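Local structure of putative ATP binding component of ABC-transporter (Escherichia coli, 2R5O) at residues 75-80 / 123-128; 87-92 / 143-148. The protein is the C-terminal, carbohydrate-binding domain of Wzt, the presumed ATP-hydrolysing component of an ABC transporter that exports O-antigen polysaccharide. All coordinates share one frame; numbering follows the deposited sequence.

Contacts 1 and 2 are antiparallel strand pairs from the two facing sheets of an immunoglobulin-like sandwich, and their centres lie about 10 Å apart. The chain alternates between them: 71-80 is followed by 84-95 in the other sheet, and 123-131 by 137-147, so each pair takes one strand from each of these successive connections. Direct packing between the sheets is measured at Met76 SD to Phe143 CD1, 3.6 Å, and at Phe128 CZ to Pro89 O, 3.5 Å. A bound sodium ion lies about 8 Å from the side chain of Ile91 in contact 2, whereas one is about 14 Å from that of Lys127 in contact 1.

Contact 1: 75-80 / 123-128; sequences LMKVVF and VRVFKF
Residues 75-80 and 123-128 run antiparallel, their axes 4.7 Å apart at closest and 159° between directions, with Met76-Phe126 and Val78-Arg124 as hydrogen-bonded pairs. Each pair is closed by two nearly straight N-H...O=C bonds, among them Met76 N to Phe126 O at 2.9 Å. Met76, Val78, Arg124 and Phe126 project from the face turned to the other sheet, and the Phe80 ring swings in beside them. Here the Phe126 ring receives Val78 CG2 in its plane, at CE2, 3.9 Å away. Phe80 CZ also reaches that edge, 4.1 Å from Phe126 CE2, the two aromatic side chains coming from opposite directions. Val78 CG1 lies over one face of the Phe80 ring, toward its rim, and Phe80 CE2 lies 3.9 Å from Arg124 CG, so the arginine adds its aliphatic part to this cluster. Its chain bends at chi2 (-73°), and the guanidinium leads away to a salt bridge with Asp122 and a bond to Ser117 O.

On the other face, Leu75 and Lys127 lie side by side, CG to CG 3.9 Å. Lys77 CG, anti to the backbone N (chi1 -177°), passes 3.8 Å from Val123 CG1 before its NZ bonds to the carbonyls of Ser22 and Glu25. This face is met by Met21, Leu23 and Ile26 of the N-terminal loop.

Strand 48-57 bonds to the far side of 75-80, while Met76 and Phe126 pack on Pro89 of the opposing sheet. Lys127 and Phe128 pair with a strand of the second subunit, extending the sheet across the dimer interface, consistent with domain swapping.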
ATOM      1  N   LEU A  75      -3.146  -4.134 -19.140  1.00 14.56           N
ATOM      2  CA  LEU A  75      -4.002  -3.848 -20.296  1.00 15.02           C
ATOM      3  C   LEU A  75      -4.998  -4.964 -20.512  1.00 14.78           C
ATOM      4  O   LEU A  75      -4.654  -6.150 -20.384  1.00 14.67           O
ATOM      5  CB  LEU A  75      -3.178  -3.673 -21.580  1.00 15.53           C
ATOM      6  CG  LEU A  75      -2.163  -2.528 -21.538  1.00 16.39           C
ATOM      7  CD1 LEU A  75      -0.786  -2.997 -21.091  1.00 17.35           C
ATOM      8  CD2 LEU A  75      -2.103  -1.809 -22.871  1.00 20.88           C
ATOM      9  N   MET A  76      -6.223  -4.594 -20.864  1.00 14.90           N
ATOM     10  CA  MET A  76      -7.264  -5.555 -21.192  1.00 15.46           C
ATOM     11  C   MET A  76      -7.917  -5.173 -22.513  1.00 14.92           C
ATOM     12  O   MET A  76      -8.141  -3.998 -22.770  1.00 16.25           O
ATOM     13  CB  MET A  76      -8.311  -5.650 -20.061  1.00 15.90           C
ATOM     14  CG  MET A  76      -8.808  -4.290 -19.534  1.00 17.15           C
ATOM     15  SD  MET A  76     -10.095  -4.334 -18.269  1.00 16.79           S
ATOM     16  CE  MET A  76     -11.426  -4.692 -19.333  1.00 17.12           C
ATOM     17  N   LYS A  77      -8.218  -6.171 -23.346  1.00 15.28           N
ATOM     18  CA  LYS A  77      -8.862  -5.966 -24.637  1.00 15.15           C
ATOM     19  C   LYS A  77     -10.272  -6.525 -24.570  1.00 15.31           C
ATOM     20  O   LYS A  77     -10.483  -7.655 -24.119  1.00 14.91           O
ATOM     21  CB  LYS A  77      -8.086  -6.671 -25.734  1.00 15.88           C
ATOM     22  CG  LYS A  77      -8.683  -6.427 -27.116  1.00 17.96           C
ATOM     23  CD  LYS A  77      -7.781  -6.883 -28.266  1.00 19.90           C
ATOM     24  CE  LYS A  77      -7.801  -8.373 -28.421  1.00 23.41           C
ATOM     25  NZ  LYS A  77      -7.255  -8.833 -29.753  1.00 22.39           N
ATOM     26  N   VAL A  78     -11.232  -5.733 -25.029  1.00 15.03           N
ATOM     27  CA  VAL A  78     -12.656  -6.070 -24.938  1.00 14.62           C
ATOM     28  C   VAL A  78     -13.313  -5.932 -26.303  1.00 14.44           C
ATOM     29  O   VAL A  78     -13.075  -4.939 -27.010  1.00 15.23           O
ATOM     30  CB  VAL A  78     -13.396  -5.132 -23.970  1.00 15.54           C
ATOM     31  CG1 VAL A  78     -14.857  -5.557 -23.812  1.00 16.09           C
ATOM     32  CG2 VAL A  78     -12.686  -5.100 -22.627  1.00 16.11           C
ATOM     33  N   VAL A  79     -14.177  -6.893 -26.647  1.00 14.40           N
ATOM     34  CA  VAL A  79     -15.073  -6.761 -27.795  1.00 14.83           C
ATOM     35  C   VAL A  79     -16.495  -6.553 -27.287  1.00 15.41           C
ATOM     36  O   VAL A  79     -16.947  -7.257 -26.398  1.00 15.78           O
ATOM     37  CB  VAL A  79     -14.962  -7.971 -28.774  1.00 15.32           C
ATOM     38  CG1 VAL A  79     -15.295  -9.333 -28.125  1.00 16.23           C
ATOM     39  CG2 VAL A  79     -15.869  -7.756 -29.993  1.00 15.61           C
ATOM     40  N   PHE A  80     -17.177  -5.553 -27.841  1.00 15.93           N
ATOM     41  CA  PHE A  80     -18.533  -5.171 -27.435  1.00 16.15           C
ATOM     42  C   PHE A  80     -19.549  -5.683 -28.438  1.00 16.65           C
ATOM     43  O   PHE A  80     -19.370  -5.514 -29.637  1.00 16.83           O
ATOM     44  CB  PHE A  80     -18.616  -3.659 -27.282  1.00 15.94           C
ATOM     45  CG  PHE A  80     -17.723  -3.145 -26.183  1.00 15.69           C
ATOM     46  CD1 PHE A  80     -18.182  -3.102 -24.870  1.00 15.00           C
ATOM     47  CD2 PHE A  80     -16.427  -2.772 -26.440  1.00 15.97           C
ATOM     48  CE1 PHE A  80     -17.371  -2.664 -23.851  1.00 14.86           C
ATOM     49  CE2 PHE A  80     -15.607  -2.331 -25.421  1.00 16.02           C
ATOM     50  CZ  PHE A  80     -16.086  -2.267 -24.126  1.00 15.24           C
ATOM     51  N   VAL A 123     -13.816  -3.031 -30.760  1.00 17.95           N
ATOM     52  CA  VAL A 123     -12.764  -3.681 -29.984  1.00 18.08           C
ATOM     53  C   VAL A 123     -11.950  -2.554 -29.385  1.00 18.10           C
ATOM     54  O   VAL A 123     -11.533  -1.644 -30.095  1.00 18.92           O
ATOM     55  CB  VAL A 123     -11.884  -4.582 -30.868  1.00 18.51           C
ATOM     56  CG1 VAL A 123     -10.795  -5.274 -30.049  1.00 18.58           C
ATOM     57  CG2 VAL A 123     -12.750  -5.602 -31.574  1.00 19.66           C
ATOM     58  N   ARG A 124     -11.767  -2.575 -28.063  1.00 18.20           N
ATOM     59  CA  ARG A 124     -11.060  -1.508 -27.353  1.00 17.99           C
ATOM     60  C   ARG A 124     -10.054  -2.104 -26.391  1.00 17.94           C
ATOM     61  O   ARG A 124     -10.277  -3.165 -25.829  1.00 17.95           O
ATOM     62  CB  ARG A 124     -12.031  -0.652 -26.546  1.00 18.52           C
ATOM     63  CG  ARG A 124     -13.161  -0.026 -27.314  1.00 20.30           C
ATOM     64  CD  ARG A 124     -12.704   1.123 -28.174  1.00 21.67           C
ATOM     65  NE  ARG A 124     -13.841   1.691 -28.913  1.00 22.77           N
ATOM     66  CZ  ARG A 124     -14.610   2.692 -28.487  1.00 23.37           C
ATOM     67  NH1 ARG A 124     -14.401   3.280 -27.308  1.00 24.72           N
ATOM     68  NH2 ARG A 124     -15.607   3.095 -29.253  1.00 23.65           N
ATOM     69  N   VAL A 125      -8.980  -1.365 -26.159  1.00 16.98           N
ATOM     70  CA  VAL A 125      -8.003  -1.713 -25.152  1.00 17.28           C
ATOM     71  C   VAL A 125      -8.040  -0.636 -24.079  1.00 16.94           C
ATOM     72  O   VAL A 125      -8.111   0.569 -24.356  1.00 17.66           O
ATOM     73  CB  VAL A 125      -6.604  -1.829 -25.777  1.00 17.70           C
ATOM     74  CG1 VAL A 125      -5.555  -2.051 -24.697  1.00 19.79           C
ATOM     75  CG2 VAL A 125      -6.583  -2.962 -26.797  1.00 18.53           C
ATOM     76  N   PHE A 126      -7.958  -1.086 -22.834  1.00 15.95           N
ATOM     77  CA  PHE A 126      -7.936  -0.218 -21.662  1.00 16.22           C
ATOM     78  C   PHE A 126      -6.718  -0.523 -20.831  1.00 15.84           C
ATOM     79  O   PHE A 126      -6.370  -1.690 -20.659  1.00 16.15           O
ATOM     80  CB  PHE A 126      -9.199  -0.456 -20.838  1.00 16.98           C
ATOM     81  CG  PHE A 126     -10.472  -0.286 -21.630  1.00 17.11           C
ATOM     82  CD1 PHE A 126     -10.831   0.945 -22.171  1.00 18.90           C
ATOM     83  CD2 PHE A 126     -11.264  -1.373 -21.907  1.00 16.61           C
ATOM     84  CE1 PHE A 126     -12.008   1.081 -22.914  1.00 18.62           C
ATOM     85  CE2 PHE A 126     -12.454  -1.248 -22.626  1.00 17.63           C
ATOM     86  CZ  PHE A 126     -12.817  -0.026 -23.123  1.00 17.55           C
ATOM     87  N   LYS A 127      -6.079   0.521 -20.305  1.00 15.35           N
ATOM     88  CA  LYS A 127      -4.828   0.365 -19.589  1.00 15.14           C
ATOM     89  C   LYS A 127      -4.903   0.993 -18.208  1.00 15.08           C
ATOM     90  O   LYS A 127      -5.209   2.187 -18.085  1.00 16.83           O
ATOM     91  CB  LYS A 127      -3.691   1.004 -20.401  1.00 15.44           C
ATOM     92  CG  LYS A 127      -2.342   0.950 -19.686  1.00 17.63           C
ATOM     93  CD  LYS A 127      -1.198   1.404 -20.554  1.00 21.49           C
ATOM     94  CE  LYS A 127      -1.092   2.880 -20.682  1.00 24.45           C
ATOM     95  NZ  LYS A 127       0.257   3.186 -21.302  1.00 28.43           N
ATOM     96  N   PHE A 128      -4.555   0.215 -17.187  1.00 15.09           N
ATOM     97  CA  PHE A 128      -4.375   0.716 -15.818  1.00 14.52           C
ATOM     98  C   PHE A 128      -2.874   0.646 -15.535  1.00 14.77           C
ATOM     99  O   PHE A 128      -2.276  -0.422 -15.661  1.00 16.80           O
ATOM    100  CB  PHE A 128      -5.122  -0.167 -14.807  1.00 14.73           C
ATOM    101  CG  PHE A 128      -6.614  -0.068 -14.920  1.00 14.29           C
ATOM    102  CD1 PHE A 128      -7.294   0.837 -14.141  1.00 14.64           C
ATOM    103  CD2 PHE A 128      -7.319  -0.875 -15.784  1.00 16.15           C
ATOM    104  CE1 PHE A 128      -8.656   0.959 -14.233  1.00 15.83           C
ATOM    105  CE2 PHE A 128      -8.694  -0.755 -15.878  1.00 15.89           C
ATOM    106  CZ  PHE A 128      -9.346   0.147 -15.112  1.00 15.63           C
TER

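Contact 2: 87-92 / 143-148; sequences VVPGIL and FGISAG
Val87 and Pro89 meet Ile145 across two antiparallel strands whose axes approach to 4.5 Å, on the face of the sheet turned to the sandwich core. The methyl Ile145 CD1 does the touching: with CG1 anti to the backbone N (chi1 -175°) and the chain bent at chi2 (73°), it reaches across to 3.7 Å from Pro89 N and 4.1 Å from Val87 CB. Further along, Ile91 and Phe143 lie alongside each other and point the same way. The Ile91 methyl CG2 is 3.6 Å from Phe143 CD1 and 3.7 Å from CE1, meeting the ring obliquely along its CD1-CE1 bond. Met76, Phe80, Phe126 and Phe128 of the facing sheet also pack on this layer, as does Phe184 of the second subunit, on Pro89.

On the reverse face few side-chain atoms of the two segments meet directly. Gly90 and Gly144 form a hydrogen-bonded pair there without side chains, and the side chains of Val88 and Ser146 do not touch each other closely, though their backbones are bonded. A water donates to Val88 O at 2.8 Å and also bonds to Ser146 OG, linking the strands on this side; Ser146 OG has a further, weak bond to Arg159.

All four backbone donors sit off the carbonyl planes, most strongly Ser146 N, 48° above that of Val88 O and 3.1 Å from this oxygen. The carbonyl oxygen of the buried Val88 thus accepts from two donors, Ser146 N and the water. The chemistry is two-sided, with hydrocarbon joining the strands to the immunoglobulin-like core and hydrogen bonding through water and serine behind them.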
ATOM      1  N   VAL A  87     -19.081   2.643 -20.677  1.00 15.58           N
ATOM      2  CA  VAL A  87     -18.466   1.368 -20.301  1.00 14.89           C
ATOM      3  C   VAL A  87     -17.365   1.670 -19.287  1.00 14.37           C
ATOM      4  O   VAL A  87     -16.679   2.697 -19.377  1.00 14.82           O
ATOM      5  CB  VAL A  87     -17.957   0.543 -21.494  1.00 15.22           C
ATOM      6  CG1 VAL A  87     -19.107   0.322 -22.482  1.00 15.19           C
ATOM      7  CG2 VAL A  87     -16.792   1.223 -22.232  1.00 16.11           C
ATOM      8  N   VAL A  88     -17.193   0.756 -18.342  1.00 13.94           N
ATOM      9  CA  VAL A  88     -16.372   0.991 -17.180  1.00 13.99           C
ATOM     10  C   VAL A  88     -15.538  -0.259 -16.923  1.00 13.51           C
ATOM     11  O   VAL A  88     -15.995  -1.226 -16.314  1.00 14.13           O
ATOM     12  CB  VAL A  88     -17.259   1.282 -15.964  1.00 14.23           C
ATOM     13  CG1 VAL A  88     -16.419   1.501 -14.726  1.00 14.46           C
ATOM     14  CG2 VAL A  88     -18.127   2.531 -16.229  1.00 15.93           C
ATOM     15  N   PRO A  89     -14.301  -0.268 -17.432  1.00 13.46           N
ATOM     16  CA  PRO A  89     -13.361  -1.329 -17.099  1.00 13.76           C
ATOM     17  C   PRO A  89     -12.860  -1.178 -15.679  1.00 13.26           C
ATOM     18  O   PRO A  89     -12.799  -0.065 -15.166  1.00 13.48           O
ATOM     19  CB  PRO A  89     -12.224  -1.131 -18.088  1.00 14.03           C
ATOM     20  CG  PRO A  89     -12.308   0.295 -18.451  1.00 16.25           C
ATOM     21  CD  PRO A  89     -13.745   0.693 -18.397  1.00 13.72           C
ATOM     22  N   GLY A  90     -12.437  -2.271 -15.061  1.00 13.70           N
ATOM     23  CA  GLY A  90     -11.911  -2.215 -13.720  1.00 13.77           C
ATOM     24  C   GLY A  90     -10.939  -3.320 -13.422  1.00 13.21           C
ATOM     25  O   GLY A  90     -10.868  -4.323 -14.138  1.00 13.83           O
ATOM     26  N   ILE A  91     -10.250  -3.157 -12.304  1.00 13.18           N
ATOM     27  CA  ILE A  91      -9.302  -4.138 -11.805  1.00 14.10           C
ATOM     28  C   ILE A  91      -9.488  -4.344 -10.295  1.00 14.10           C
ATOM     29  O   ILE A  91      -9.912  -3.420  -9.569  1.00 14.43           O
ATOM     30  CB  ILE A  91      -7.853  -3.696 -12.059  1.00 14.87           C
ATOM     31  CG1 ILE A  91      -7.556  -2.292 -11.512  1.00 14.96           C
ATOM     32  CG2 ILE A  91      -7.511  -3.829 -13.527  1.00 16.80           C
ATOM     33  CD1 ILE A  91      -6.052  -2.024 -11.512  1.00 16.92           C
ATOM     34  N   LEU A  92      -9.111  -5.538  -9.830  1.00 14.35           N
ATOM     35  CA  LEU A  92      -9.035  -5.899  -8.415  1.00 14.33           C
ATOM     36  C   LEU A  92      -7.706  -6.629  -8.208  1.00 13.72           C
ATOM     37  O   LEU A  92      -7.308  -7.414  -9.036  1.00 14.22           O
ATOM     38  CB  LEU A  92     -10.171  -6.826  -7.983  1.00 14.78           C
ATOM     39  CG  LEU A  92     -11.602  -6.422  -8.333  1.00 15.81           C
ATOM     40  CD1 LEU A  92     -12.542  -7.620  -8.039  1.00 17.08           C
ATOM     41  CD2 LEU A  92     -12.046  -5.211  -7.555  1.00 16.48           C
ATOM     42  N   PHE A 143      -9.690  -8.628 -14.005  1.00 13.21           N
ATOM     43  CA  PHE A 143     -10.086  -7.616 -14.958  1.00 13.52           C
ATOM     44  C   PHE A 143     -11.592  -7.745 -15.158  1.00 14.03           C
ATOM     45  O   PHE A 143     -12.087  -8.878 -15.308  1.00 14.72           O
ATOM     46  CB  PHE A 143      -9.432  -7.809 -16.317  1.00 14.17           C
ATOM     47  CG  PHE A 143      -7.993  -7.366 -16.439  1.00 13.44           C
ATOM     48  CD1 PHE A 143      -7.650  -6.053 -16.330  1.00 14.53           C
ATOM     49  CD2 PHE A 143      -7.006  -8.275 -16.759  1.00 13.65           C
ATOM     50  CE1 PHE A 143      -6.375  -5.634 -16.572  1.00 15.40           C
ATOM     51  CE2 PHE A 143      -5.700  -7.873 -16.962  1.00 14.32           C
ATOM     52  CZ  PHE A 143      -5.388  -6.538 -16.869  1.00 14.26           C
ATOM     53  N   GLY A 144     -12.317  -6.636 -15.208  1.00 13.34           N
ATOM     54  CA  GLY A 144     -13.746  -6.645 -15.452  1.00 13.68           C
ATOM     55  C   GLY A 144     -14.169  -5.540 -16.386  1.00 13.56           C
ATOM     56  O   GLY A 144     -13.488  -4.522 -16.502  1.00 13.37           O
ATOM     57  N   ILE A 145     -15.311  -5.736 -17.055  1.00 14.03           N
ATOM     58  CA  ILE A 145     -15.956  -4.693 -17.873  1.00 14.15           C
ATOM     59  C   ILE A 145     -17.443  -4.664 -17.498  1.00 14.18           C
ATOM     60  O   ILE A 145     -18.099  -5.707 -17.455  1.00 14.02           O
ATOM     61  CB  ILE A 145     -15.697  -4.899 -19.412  1.00 16.31           C
ATOM     62  CG1 ILE A 145     -16.261  -3.755 -20.252  1.00 15.42           C
ATOM     63  CG2 ILE A 145     -16.198  -6.204 -19.894  1.00 16.35           C
ATOM     64  CD1 ILE A 145     -15.475  -2.469 -20.138  1.00 16.35           C
ATOM     65  N   SER A 146     -17.943  -3.460 -17.231  1.00 14.63           N
ATOM     66  CA  SER A 146     -19.323  -3.200 -16.868  1.00 14.43           C
ATOM     67  C   SER A 146     -19.822  -2.020 -17.650  1.00 14.78           C
ATOM     68  O   SER A 146     -19.052  -1.359 -18.335  1.00 14.60           O
ATOM     69  CB  SER A 146     -19.414  -2.944 -15.360  1.00 15.35           C
ATOM     70  OG  SER A 146     -18.806  -4.003 -14.617  1.00 15.45           O
ATOM     71  N   ALA A 147     -21.117  -1.760 -17.578  1.00 14.89           N
ATOM     72  CA  ALA A 147     -21.689  -0.610 -18.278  1.00 14.83           C
ATOM     73  C   ALA A 147     -22.822   0.007 -17.483  1.00 15.33           C
ATOM     74  O   ALA A 147     -23.595  -0.688 -16.840  1.00 16.73           O
ATOM     75  CB  ALA A 147     -22.192  -1.008 -19.641  1.00 15.86           C
ATOM     76  N   GLY A 148     -22.930   1.329 -17.560  1.00 16.08           N
ATOM     77  CA  GLY A 148     -24.048   2.059 -16.961  1.00 17.39           C
ATOM     78  C   GLY A 148     -23.598   3.289 -16.193  1.00 19.08           C
ATOM     79  O   GLY A 148     -22.679   3.989 -16.618  1.00 21.27           O
TER
HETATM   80  O   HOH W   1     -16.092  -3.336 -14.486  1.00 19.25           O